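Local coordinates for protein pectinesterase inhibitor 1 (Arabidopsis thaliana, PDB 1X91) that inhibits plant pectin methylesterases, the cell-wall enzymes that remove methyl groups from pectin, as a secreted, all-helical protein, at residues D13-P18 with C140-V145; T40-T45 with G84-A89; D113-D118 with S127-N132; S9-K14 with K23-K28; T50-K55 with D77-A82. The protein carries 1 engineered substitution. All coordinates share one frame; numbering follows the deposited sequence. Where two conformers were deposited one is given.

Overall arrangement
The fold is a four-helix bundle of helices 34-62, 66-94, 98-119 and 127-149, preceded by an N-terminal hairpin that contains helix 18-27. Contacts 2 and 5 both join helices 34-62 and 66-94, their centres about 13 Å apart; contact 3 joins the last two bundle helices and touches contact 5, with about 11 Å between centres. Contact 4 lies within the hairpin and comes first along the chain. Contact 1, which spans most of the sequence, sets the hairpin's first arm against the last helix. Its centre is about 9 Å from that of contact 4 and about 21 Å from that of contact 5. The hairpin, required for inhibition, thus packs at one end of the bundle, while contact 5 lies across the chain's centre from both hairpin contacts.

Contact 1 (D13-P18 with C140-V145)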
# COMPACT_ATOMS: atom_id res chain seq x y z
N ASP A 13 -5.33 -1.90 16.37
CA ASP A 13 -5.50 -0.66 17.14
C ASP A 13 -4.46 0.42 16.87
O ASP A 13 -4.64 1.58 17.27
CB ASP A 13 -5.67 -0.95 18.66
CG ASP A 13 -4.53 -1.71 19.29
OD1 ASP A 13 -3.38 -1.72 18.77
OD2 ASP A 13 -4.68 -2.34 20.38
N LYS A 14 -3.41 0.06 16.13
CA LYS A 14 -2.32 0.96 15.81
C LYS A 14 -2.37 1.51 14.39
O LYS A 14 -1.41 2.15 13.93
CB LYS A 14 -1.02 0.24 16.09
CG LYS A 14 -0.74 0.08 17.59
CD LYS A 14 0.42 -0.82 17.84
CE LYS A 14 0.05 -2.31 17.74
NZ LYS A 14 -0.83 -2.84 18.84
N THR A 15 -3.50 1.32 13.72
CA THR A 15 -3.71 1.77 12.33
C THR A 15 -4.78 2.85 12.19
O THR A 15 -5.58 3.05 13.08
CB THR A 15 -4.08 0.53 11.43
OG1 THR A 15 -5.38 0.02 11.79
CG2 THR A 15 -3.13 -0.62 11.68
N LEU A 16 -4.79 3.55 11.04
CA LEU A 16 -5.76 4.62 10.76
C LEU A 16 -7.15 4.14 10.42
O LEU A 16 -8.13 4.86 10.65
CB LEU A 16 -5.27 5.52 9.60
CG LEU A 16 -4.44 6.77 9.93
CD1 LEU A 16 -3.29 6.55 10.87
CD2 LEU A 16 -3.94 7.37 8.61
N ASN A 17 -7.24 2.91 9.89
CA ASN A 17 -8.53 2.32 9.61
C ASN A 17 -8.48 0.94 10.25
O ASN A 17 -8.12 -0.07 9.63
CB ASN A 17 -8.81 2.27 8.09
CG ASN A 17 -10.21 1.97 7.79
OD1 ASN A 17 -10.88 1.26 8.55
ND2 ASN A 17 -10.72 2.49 6.66
N PRO A 18 -8.79 0.89 11.54
CA PRO A 18 -8.84 -0.42 12.19
C PRO A 18 -9.89 -1.34 11.55
O PRO A 18 -9.58 -2.53 11.51
CB PRO A 18 -9.09 -0.08 13.69
CG PRO A 18 -8.46 1.24 13.80
CD PRO A 18 -8.96 1.98 12.52
N CYS A 140 -0.13 -0.44 3.65
CA CYS A 140 1.20 0.03 4.10
C CYS A 140 1.22 0.34 5.58
O CYS A 140 2.21 0.03 6.26
CB CYS A 140 1.70 1.25 3.30
SG CYS A 140 2.07 0.99 1.56
N GLY A 141 0.15 0.93 6.09
CA GLY A 141 0.05 1.24 7.52
C GLY A 141 0.16 -0.02 8.37
O GLY A 141 0.89 -0.02 9.36
N ILE A 142 -0.48 -1.11 7.94
CA ILE A 142 -0.38 -2.38 8.63
C ILE A 142 1.06 -2.90 8.57
O ILE A 142 1.64 -3.35 9.55
CB ILE A 142 -1.39 -3.42 8.05
CG1 ILE A 142 -2.82 -2.97 8.29
CG2 ILE A 142 -1.13 -4.78 8.68
CD1 ILE A 142 -3.88 -3.74 7.53
N ALA A 143 1.68 -2.84 7.38
CA ALA A 143 3.04 -3.33 7.20
C ALA A 143 4.04 -2.51 8.05
O ALA A 143 5.07 -3.03 8.44
CB ALA A 143 3.44 -3.25 5.71
N LEU A 144 3.80 -1.23 8.26
CA LEU A 144 4.67 -0.42 9.08
C LEU A 144 4.62 -0.85 10.53
O LEU A 144 5.66 -0.93 11.20
CB LEU A 144 4.28 1.06 8.99
CG LEU A 144 4.55 1.77 7.64
CD1 LEU A 144 3.98 3.16 7.71
CD2 LEU A 144 6.04 1.75 7.42
N VAL A 145 3.45 -1.19 11.00
CA VAL A 145 3.33 -1.64 12.37
C VAL A 145 4.03 -2.99 12.55
O VAL A 145 4.81 -3.19 13.47
CB VAL A 145 1.84 -1.72 12.78
CG1 VAL A 145 1.70 -2.25 14.22
CG2 VAL A 145 1.20 -0.38 12.69
O HOH W 1 -0.33 2.19 10.86
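K14 and V145 meet where the first arm of the N-terminal alpha-hairpin lies against helix 127-149, the last helix of the four-helix bundle. V145 offers both its methyls. With CG1 trans to the backbone N (chi1 178°), that methyl faces the aliphatic length of K14, coming 3.9 Å from CE, while CG2 rests against the K14 carbonyl, 3.8 Å from O. The two side chains run nearly perpendicular, and the lysine, bent at its last two torsions, then carries its ammonium away from the helix. There NZ forms a salt bridge of 2.8 Å with OD1 of D13, on the syn lone pair of the carboxylate, which folds the lysine back over its own loop. Cutting V145 back to an alanine removes both methyls and is likely to leave a gap beside CE and the carbonyl O of K14. One residue on, T15 points its CG2 methyl at CG1 of I142, 4.1 Å away. This follows from a chi1 of 68°, which turns OG1 back to the carbonyl O of C12, so the hydroxyl is used inside the loop and the methyl faces the helix. I142 also touches F20, C21 and F24 of helix 18-27, and so meets both the loop and the helix of the hairpin. Polar linkage between the two segments is indirect: one water donates to the K14 carbonyl O at 3.3 Å and to the G141 carbonyl O at 2.9 Å.

Contact 2 (T40-T45 with G84-A89)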
# COMPACT_ATOMS: atom_id res chain seq x y z
N THR A 40 2.98 -11.74 3.80
CA THR A 40 1.67 -11.79 3.13
C THR A 40 1.07 -10.42 2.99
O THR A 40 0.36 -10.17 2.00
CB THR A 40 0.65 -12.75 3.75
OG1 THR A 40 0.48 -12.42 5.13
CG2 THR A 40 1.10 -14.21 3.70
N THR A 41 1.35 -9.50 3.88
CA THR A 41 0.87 -8.14 3.76
C THR A 41 1.50 -7.43 2.58
O THR A 41 0.81 -6.75 1.82
CB THR A 41 1.06 -7.37 5.07
OG1 THR A 41 0.38 -8.06 6.16
CG2 THR A 41 0.42 -6.01 4.98
N LEU A 42 2.81 -7.55 2.46
CA LEU A 42 3.51 -7.01 1.30
C LEU A 42 2.96 -7.60 -0.00
O LEU A 42 2.80 -6.87 -1.01
CB LEU A 42 5.02 -7.20 1.43
CG LEU A 42 5.75 -6.29 2.37
CD1 LEU A 42 7.26 -6.59 2.29
CD2 LEU A 42 5.50 -4.83 2.04
N ASP A 43 2.68 -8.89 -0.02
CA ASP A 43 2.13 -9.51 -1.23
C ASP A 43 0.86 -8.82 -1.63
O ASP A 43 0.66 -8.48 -2.79
CB ASP A 43 1.86 -10.99 -0.98
CG ASP A 43 3.11 -11.85 -0.87
OD1 ASP A 43 4.24 -11.45 -1.31
OD2 ASP A 43 3.03 -13.03 -0.39
N SER A 44 -0.04 -8.59 -0.68
CA SER A 44 -1.32 -7.98 -1.05
C SER A 44 -1.12 -6.57 -1.55
O SER A 44 -1.82 -6.09 -2.48
CB SER A 44 -2.25 -7.98 0.18
OG SER A 44 -2.62 -9.31 0.57
N THR A 45 -0.20 -5.86 -0.92
CA THR A 45 0.06 -4.47 -1.23
C THR A 45 0.62 -4.36 -2.63
O THR A 45 0.14 -3.54 -3.45
CB THR A 45 1.05 -3.83 -0.22
OG1 THR A 45 0.67 -4.06 1.15
CG2 THR A 45 1.06 -2.31 -0.40
N GLY A 84 8.48 -0.03 -7.09
CA GLY A 84 9.89 -0.22 -6.81
C GLY A 84 10.22 -0.23 -5.34
O GLY A 84 11.05 -1.02 -4.90
N ASN A 85 9.57 0.67 -4.61
CA ASN A 85 9.77 0.75 -3.16
C ASN A 85 9.30 -0.51 -2.50
O ASN A 85 9.99 -1.01 -1.60
CB ASN A 85 9.14 2.00 -2.53
CG ASN A 85 9.91 3.25 -2.90
OD1 ASN A 85 11.13 3.23 -2.92
ND2 ASN A 85 9.22 4.34 -3.17
N LEU A 86 8.19 -1.09 -2.95
CA LEU A 86 7.72 -2.34 -2.33
C LEU A 86 8.59 -3.53 -2.70
O LEU A 86 8.81 -4.42 -1.88
CB LEU A 86 6.25 -2.61 -2.68
CG LEU A 86 5.26 -1.61 -2.13
CD1 LEU A 86 3.91 -1.76 -2.90
CD2 LEU A 86 5.00 -1.81 -0.65
N GLU A 87 9.21 -3.50 -3.88
CA GLU A 87 10.18 -4.52 -4.29
C GLU A 87 11.36 -4.49 -3.32
O GLU A 87 11.82 -5.53 -2.88
CB GLU A 87 10.62 -4.34 -5.73
CG GLU A 87 9.46 -4.65 -6.68
CD GLU A 87 9.75 -4.41 -8.16
OE1 GLU A 87 10.60 -3.57 -8.48
OE2 GLU A 87 9.06 -5.06 -9.01
N GLU A 88 11.85 -3.27 -3.00
CA GLU A 88 12.97 -3.13 -2.05
C GLU A 88 12.55 -3.55 -0.66
O GLU A 88 13.32 -4.19 0.06
CB GLU A 88 13.47 -1.72 -2.07
CG GLU A 88 14.18 -1.32 -3.36
CD GLU A 88 15.32 -2.22 -3.70
OE1 GLU A 88 16.08 -2.58 -2.80
OE2 GLU A 88 15.43 -2.63 -4.88
N ALA A 89 11.31 -3.25 -0.30
CA ALA A 89 10.80 -3.64 1.00
C ALA A 89 10.90 -5.17 1.14
O ALA A 89 11.32 -5.69 2.17
CB ALA A 89 9.37 -3.19 1.16
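Helices 34-62 and 66-94 form an antiparallel pair of the four-helix bundle, and here L42 and T45 of the first meet L86 and A89 of the second. The local axes pass 10.5 Å apart with 163° between their directions. All four residues are buried. L42 forks over two partners: its CD2 lies 4.1 Å from CD2 of L86, and its CD1 lies 4.2 Å from CB of A89. T45 comes at L86 from another direction, the two side chains nearly perpendicular, with CG2 3.8 Å from CD1 and 4.0 Å from CD2 of the leucine. CG2 reaches there because a chi1 of -51° sets it opposite the backbone N and leaves OG1 beside that N. From this place OG1 bonds to the T41 carbonyl O at 2.8 Å, lying 39° out of the carbonyl plane, while the T45 backbone N reaches the same oxygen from the other face. A serine at T45 would keep a hydroxyl but is likely to leave a gap beside the two L86 methyls. I136, L139 and C140 of helix 127-149 also pack on T45, and M101 of helix 98-119 touches L42. The threonine can therefore sit in an apolar core because its hydroxyl is satisfied within its own helix, and only its methyl is presented to the neighbouring one: the helices are joined here by carbon contacts alone.

Contact 3 (D113-D118 with S127-N132)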
# COMPACT_ATOMS: atom_id res chain seq x y z
N ASP A 113 -0.62 8.18 -1.09
CA ASP A 113 -1.20 9.39 -0.48
C ASP A 113 -1.13 10.52 -1.50
O ASP A 113 -2.08 11.34 -1.60
CB ASP A 113 -0.42 9.76 0.78
CG ASP A 113 -1.31 10.17 1.97
OD1 ASP A 113 -2.55 10.28 1.85
OD2 ASP A 113 -0.78 10.36 3.11
N THR A 114 -0.04 10.57 -2.24
CA THR A 114 0.19 11.63 -3.23
C THR A 114 -0.79 11.46 -4.38
O THR A 114 -1.39 12.43 -4.81
CB THR A 114 1.59 11.60 -3.76
OG1 THR A 114 2.53 11.95 -2.74
CG2 THR A 114 1.78 12.65 -4.90
N CYS A 115 -0.98 10.22 -4.84
CA CYS A 115 -2.04 9.95 -5.82
C CYS A 115 -3.39 10.46 -5.34
O CYS A 115 -4.09 11.18 -6.07
CB CYS A 115 -2.09 8.46 -6.18
SG CYS A 115 -3.43 8.12 -7.41
N LEU A 116 -3.75 10.17 -4.09
CA LEU A 116 -5.02 10.64 -3.54
C LEU A 116 -5.10 12.16 -3.58
O LEU A 116 -6.12 12.75 -3.96
CB LEU A 116 -5.17 10.17 -2.12
CG LEU A 116 -5.60 8.74 -2.01
CD1 LEU A 116 -5.44 8.27 -0.57
CD2 LEU A 116 -7.06 8.61 -2.52
N ASP A 117 -4.01 12.83 -3.21
CA ASP A 117 -3.95 14.30 -3.28
C ASP A 117 -3.95 14.85 -4.74
O ASP A 117 -4.45 15.95 -5.00
CB ASP A 117 -2.72 14.81 -2.51
CG ASP A 117 -2.85 14.64 -0.99
OD1 ASP A 117 -3.97 14.41 -0.48
OD2 ASP A 117 -1.87 14.73 -0.22
N ASP A 118 -3.40 14.10 -5.69
CA ASP A 118 -3.34 14.53 -7.08
C ASP A 118 -4.73 14.48 -7.72
O ASP A 118 -4.96 15.22 -8.71
CB ASP A 118 -2.46 13.61 -7.93
CG ASP A 118 -0.95 13.80 -7.71
OD1 ASP A 118 -0.48 14.91 -7.42
OD2 ASP A 118 -0.15 12.86 -7.93
N SER A 127 -13.40 5.76 -9.19
CA SER A 127 -13.53 5.26 -7.84
C SER A 127 -12.52 4.15 -7.52
O SER A 127 -12.10 4.05 -6.35
CB SER A 127 -14.97 4.79 -7.54
OG SER A 127 -15.28 3.68 -8.34
N SER A 128 -12.15 3.33 -8.50
CA SER A 128 -11.18 2.24 -8.25
C SER A 128 -9.80 2.85 -7.97
O SER A 128 -9.06 2.34 -7.13
CB SER A 128 -11.14 1.21 -9.40
OG SER A 128 -10.37 1.70 -10.45
N VAL A 129 -9.41 3.93 -8.66
CA VAL A 129 -8.16 4.58 -8.33
C VAL A 129 -8.20 5.10 -6.90
O VAL A 129 -7.23 4.89 -6.13
CB VAL A 129 -7.81 5.73 -9.33
CG1 VAL A 129 -6.58 6.53 -8.85
CG2 VAL A 129 -7.60 5.19 -10.73
N VAL A 130 -9.27 5.77 -6.50
CA VAL A 130 -9.35 6.35 -5.15
C VAL A 130 -9.39 5.22 -4.12
O VAL A 130 -8.66 5.26 -3.13
CB VAL A 130 -10.63 7.24 -5.01
CG1 VAL A 130 -10.90 7.61 -3.54
CG2 VAL A 130 -10.51 8.45 -5.88
N ASN A 131 -10.18 4.20 -4.38
CA ASN A 131 -10.41 3.15 -3.40
C ASN A 131 -9.14 2.31 -3.28
O ASN A 131 -8.77 1.97 -2.18
CB ASN A 131 -11.59 2.27 -3.78
CG ASN A 131 -12.92 3.00 -3.65
OD1 ASN A 131 -12.98 4.11 -3.10
ND2 ASN A 131 -13.98 2.41 -4.21
N ASN A 132 -8.51 1.94 -4.39
CA ASN A 132 -7.25 1.20 -4.32
C ASN A 132 -6.15 2.00 -3.65
O ASN A 132 -5.31 1.43 -2.95
CB ASN A 132 -6.76 0.73 -5.69
CG ASN A 132 -7.52 -0.47 -6.22
OD1 ASN A 132 -8.50 -0.92 -5.62
ND2 ASN A 132 -7.06 -1.01 -7.35
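OD2 of D126 is gripped twice at the start of helix 127-149, by the backbone N of V129 and by the hydroxyl of S128, and so holds the first turn that packs against C115 and L116. The contact joins this turn to the end of helix 98-119, the two being consecutive members of the four-helix bundle. L116 and V130 bring the backbones closest, their CA atoms 6.3 Å apart. C115 is directed toward the opposite helix, and its SG, trans to the backbone N (chi1 180°), meets CG1 of V129 at 3.8 Å. The same sulfur is bonded to SG of C75 in a disulfide that ties helix 98-119 to helix 66-94, so V129 packs against a covalent link between two other helices. A chi1 of 172° on V129 is what puts CG1, rather than CG2, against the sulfur; the side chain also touches L56 and I59 of helix 34-62. All four helices of the bundle therefore come together around this pair. L116 leaves its backbone obliquely to the other helix, but its end swings inward and runs nearly perpendicular to V130. Its CD2 methyl does the touching, 4.1 Å from CG1 of V130 and 3.8 Å from the V130 carbonyl O.

Contact 4 (S9-K14 with K23-K28); sequences STICDK and KFLNTK
L25 has the most surface covered here, and it spends one methyl, CD1, on both C12 and I11. The three residues close the N-terminal alpha-hairpin on itself, the loop that carries I11 and C12 folding back along helix 18-27. L25 CD1 approaches CG2 of I11 to 3.4 Å, tighter than carbon atoms usually pack, and lies 3.6 Å from SG of C12. The leucine and isoleucine side chains cross at about a right angle and touch through one methyl each, CD1 and CG2. I11 has its CG1 arm swung to a chi1 of -155°, which leaves CG2 wedged between the backbone N and carbonyl carbon and facing the leucine; the I11 side chain also touches V145, I146 and M149 of helix 127-149. L25 in turn rests on L37 of helix 34-62. C12 SG is disulfide-bonded to C21 SG, one helical turn before L25. The sulfur is thus both covalent staple and apolar surface: the disulfide fixes the loop to the helix, and the leucine methyl packs against the sulfur, giving a small buried apolar cluster that continues into helices 34-62 and 127-149.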
# COMPACT_ATOMS: atom_id res chain seq x y z
N SER A 9 -2.96 -10.52 17.04
CA SER A 9 -4.38 -10.60 17.41
C SER A 9 -5.00 -9.25 17.81
O SER A 9 -6.24 -9.15 17.84
CB SER A 9 -4.63 -11.64 18.52
OG SER A 9 -4.09 -11.22 19.79
N THR A 10 -4.16 -8.26 18.13
CA THR A 10 -4.63 -6.92 18.51
C THR A 10 -4.00 -5.77 17.75
O THR A 10 -4.31 -4.61 18.04
CB THR A 10 -4.45 -6.65 20.02
OG1 THR A 10 -3.06 -6.73 20.40
CG2 THR A 10 -5.16 -7.73 20.87
N ILE A 11 -3.17 -6.05 16.75
CA ILE A 11 -2.39 -5.03 16.04
C ILE A 11 -3.18 -3.90 15.33
O ILE A 11 -2.66 -2.83 15.02
CB ILE A 11 -1.49 -5.78 15.02
CG1 ILE A 11 -0.25 -4.97 14.68
CG2 ILE A 11 -2.28 -6.12 13.75
CD1 ILE A 11 0.69 -5.70 13.74
N CYS A 12 -4.46 -4.13 15.07
CA CYS A 12 -5.24 -3.20 14.33
C CYS A 12 -5.46 -1.89 15.04
O CYS A 12 -5.73 -0.89 14.40
CB CYS A 12 -6.54 -3.84 13.90
SG CYS A 12 -6.19 -5.14 12.67
N ASP A 13 -5.33 -1.90 16.37
CA ASP A 13 -5.50 -0.66 17.14
C ASP A 13 -4.46 0.42 16.87
O ASP A 13 -4.64 1.58 17.27
CB ASP A 13 -5.67 -0.95 18.66
CG ASP A 13 -4.53 -1.71 19.29
OD1 ASP A 13 -3.38 -1.72 18.77
OD2 ASP A 13 -4.68 -2.34 20.38
N LYS A 14 -3.41 0.06 16.13
CA LYS A 14 -2.32 0.96 15.81
C LYS A 14 -2.37 1.51 14.39
O LYS A 14 -1.41 2.15 13.93
CB LYS A 14 -1.02 0.24 16.09
CG LYS A 14 -0.74 0.08 17.59
CD LYS A 14 0.42 -0.82 17.84
CE LYS A 14 0.05 -2.31 17.74
NZ LYS A 14 -0.83 -2.84 18.84
N LYS A 23 -10.73 -6.50 8.97
CA LYS A 23 -11.18 -7.25 7.84
C LYS A 23 -10.04 -8.01 7.20
O LYS A 23 -10.15 -9.21 6.91
CB LYS A 23 -11.85 -6.31 6.85
CG LYS A 23 -12.35 -6.95 5.53
CD LYS A 23 -12.91 -5.94 4.55
CE LYS A 23 -14.35 -5.70 4.71
NZ LYS A 23 -14.96 -4.98 3.52
N PHE A 24 -8.95 -7.31 6.97
CA PHE A 24 -7.79 -7.91 6.30
C PHE A 24 -7.22 -9.09 7.08
O PHE A 24 -6.99 -10.19 6.49
CB PHE A 24 -6.76 -6.81 6.04
CG PHE A 24 -5.50 -7.28 5.34
CD1 PHE A 24 -5.55 -7.64 4.01
CD2 PHE A 24 -4.32 -7.40 6.04
CE1 PHE A 24 -4.39 -8.08 3.34
CE2 PHE A 24 -3.15 -7.83 5.39
CZ PHE A 24 -3.21 -8.19 4.03
N LEU A 25 -6.99 -8.94 8.37
CA LEU A 25 -6.32 -10.00 9.11
C LEU A 25 -7.25 -11.19 9.33
O LEU A 25 -6.79 -12.34 9.34
CB LEU A 25 -5.78 -9.51 10.42
CG LEU A 25 -4.74 -8.38 10.32
CD1 LEU A 25 -4.26 -7.96 11.65
CD2 LEU A 25 -3.54 -8.80 9.46
N ASN A 26 -8.54 -10.93 9.50
CA ASN A 26 -9.47 -12.05 9.60
C ASN A 26 -9.70 -12.78 8.29
O ASN A 26 -9.73 -14.01 8.27
CB ASN A 26 -10.79 -11.61 10.20
CG ASN A 26 -10.66 -11.33 11.65
OD1 ASN A 26 -10.54 -12.26 12.46
ND2 ASN A 26 -10.58 -10.06 12.00
N THR A 27 -9.84 -12.02 7.20
CA THR A 27 -10.15 -12.61 5.89
C THR A 27 -9.05 -13.56 5.49
O THR A 27 -9.32 -14.60 4.83
CB THR A 27 -10.35 -11.50 4.82
OG1 THR A 27 -11.56 -10.79 5.09
CG2 THR A 27 -10.62 -12.13 3.41
N LYS A 28 -7.82 -13.22 5.87
CA LYS A 28 -6.64 -14.00 5.52
C LYS A 28 -6.03 -14.83 6.67
O LYS A 28 -4.87 -15.29 6.61
CB LYS A 28 -5.59 -13.07 4.90
CG LYS A 28 -6.09 -12.49 3.57
CD LYS A 28 -5.33 -11.29 3.09
CE LYS A 28 -3.97 -11.69 2.49
NZ LYS A 28 -4.16 -12.52 1.26

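Contact 5 (T50-K55 with D77-A82)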
# COMPACT_ATOMS: atom_id res chain seq x y z
N THR A 50 0.11 -3.00 -8.43
CA THR A 50 0.25 -3.42 -9.80
C THR A 50 -1.10 -3.34 -10.54
O THR A 50 -1.18 -2.88 -11.68
CB THR A 50 0.81 -4.84 -9.82
OG1 THR A 50 2.13 -4.80 -9.26
CG2 THR A 50 1.05 -5.30 -11.24
N GLN A 51 -2.16 -3.78 -9.90
CA GLN A 51 -3.50 -3.67 -10.50
C GLN A 51 -3.84 -2.21 -10.75
O GLN A 51 -4.49 -1.87 -11.77
CB GLN A 51 -4.53 -4.29 -9.57
CG GLN A 51 -4.42 -5.82 -9.40
CD GLN A 51 -4.96 -6.32 -8.06
OE1 GLN A 51 -5.67 -5.61 -7.35
NE2 GLN A 51 -4.66 -7.58 -7.73
N THR A 52 -3.48 -1.33 -9.83
CA THR A 52 -3.84 0.08 -9.91
C THR A 52 -3.09 0.76 -11.02
O THR A 52 -3.68 1.60 -11.75
CB THR A 52 -3.58 0.81 -8.57
OG1 THR A 52 -4.32 0.14 -7.54
CG2 THR A 52 -4.17 2.21 -8.61
N LEU A 53 -1.80 0.46 -11.17
CA LEU A 53 -1.05 0.95 -12.33
C LEU A 53 -1.75 0.58 -13.66
O LEU A 53 -1.93 1.45 -14.53
CB LEU A 53 0.41 0.45 -12.29
CG LEU A 53 1.34 0.97 -13.38
CD1 LEU A 53 1.45 2.50 -13.36
CD2 LEU A 53 2.72 0.36 -13.20
N LYS A 54 -2.19 -0.66 -13.78
CA LYS A 54 -2.92 -1.10 -14.96
C LYS A 54 -4.22 -0.37 -15.18
O LYS A 54 -4.52 0.03 -16.30
CB LYS A 54 -3.11 -2.61 -14.91
CG LYS A 54 -1.81 -3.31 -15.22
NZ LYS A 54 1.49 -3.93 -17.36
N LYS A 55 -4.98 -0.17 -14.11
CA LYS A 55 -6.23 0.57 -14.19
C LYS A 55 -5.96 2.00 -14.65
O LYS A 55 -6.68 2.51 -15.50
CB LYS A 55 -6.93 0.59 -12.83
CG LYS A 55 -8.25 1.37 -12.80
CE LYS A 55 -10.94 0.59 -13.60
N ASP A 77 3.25 7.80 -12.20
CA ASP A 77 4.63 8.02 -11.75
C ASP A 77 4.75 7.59 -10.30
O ASP A 77 5.73 6.93 -9.94
CB ASP A 77 5.03 9.46 -11.94
CG ASP A 77 5.08 9.89 -13.39
OD1 ASP A 77 5.11 9.04 -14.29
OD2 ASP A 77 5.08 11.07 -13.71
N GLU A 78 3.79 7.95 -9.46
CA GLU A 78 3.84 7.60 -8.04
C GLU A 78 3.77 6.09 -7.85
O GLU A 78 4.46 5.53 -6.98
CB GLU A 78 2.73 8.29 -7.25
CG GLU A 78 2.88 9.81 -7.21
CD GLU A 78 4.13 10.27 -6.48
OE1 GLU A 78 4.55 9.60 -5.54
OE2 GLU A 78 4.75 11.27 -6.90
N TYR A 79 2.93 5.41 -8.64
CA TYR A 79 2.79 3.98 -8.53
C TYR A 79 3.99 3.21 -9.07
O TYR A 79 4.33 2.16 -8.52
CB TYR A 79 1.45 3.48 -9.09
CG TYR A 79 0.36 3.58 -8.02
CD1 TYR A 79 -0.64 4.55 -8.09
CD2 TYR A 79 0.47 2.87 -6.82
CE1 TYR A 79 -1.59 4.68 -7.09
CE2 TYR A 79 -0.47 3.03 -5.80
CZ TYR A 79 -1.53 3.93 -5.98
OH TYR A 79 -2.49 4.11 -5.00
N GLU A 80 4.60 3.69 -10.16
CA GLU A 80 5.82 3.07 -10.65
C GLU A 80 6.90 3.11 -9.53
O GLU A 80 7.55 2.12 -9.26
CB GLU A 80 6.30 3.71 -11.95
CG GLU A 80 5.36 3.44 -13.12
CD GLU A 80 5.80 4.07 -14.41
OE1 GLU A 80 6.50 5.11 -14.36
OE2 GLU A 80 5.38 3.53 -15.45
N SER A 81 6.98 4.24 -8.85
CA SER A 81 7.94 4.42 -7.76
C SER A 81 7.53 3.58 -6.58
O SER A 81 8.37 2.94 -5.93
CB SER A 81 8.04 5.89 -7.37
OG SER A 81 8.74 6.62 -8.38
N ALA A 82 6.24 3.56 -6.28
CA ALA A 82 5.79 2.79 -5.13
C ALA A 82 6.06 1.30 -5.32
O ALA A 82 6.45 0.61 -4.39
CB ALA A 82 4.34 3.01 -4.86
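T52 lays its CG2 methyl over one face of the Y79 ring in a CH-pi contact, 4.3 Å from the ring centroid and 25° off the normal. The methyl is not centred but leans toward the hydroxyl end of the ring, with CE1 at 3.9 Å and CZ at 4.1 Å. Beside this pair L53 and E80 cross at about a right angle. The leucine, whose CG is trans to the backbone N (chi1 -176°), comes round from the flank of its helix and straddles CG of E80, with CD1 at 4.0 Å and CD2 at 4.1 Å. Only the aliphatic part of the glutamate is used, and its extended chain carries the carboxylate onward, on a residue that is exposed. CD1 of L53 also stands 4.4 Å from CB of Y79, which links the two pairs. Further out, polar bonds fix both partners of the CH-pi contact. OG1 of T52 is bonded to the R48 carbonyl O, one turn back, and to ND2 of N132; this leaves the methyl turned to the ring. The Y79 hydroxyl is bonded to OG of S133, so the ring is held at its far end as well. N132 and S133 belong to helix 127-149, which also sends I136 against T52 and Y79. The two segments run antiparallel at 155°, their axes 9.7 Å apart. Y79 reaches inward from helix 66-94 across the bundle, flanked by T52 of helix 34-62 and by A112 and C115 of helix 98-119, and touches all three other helices.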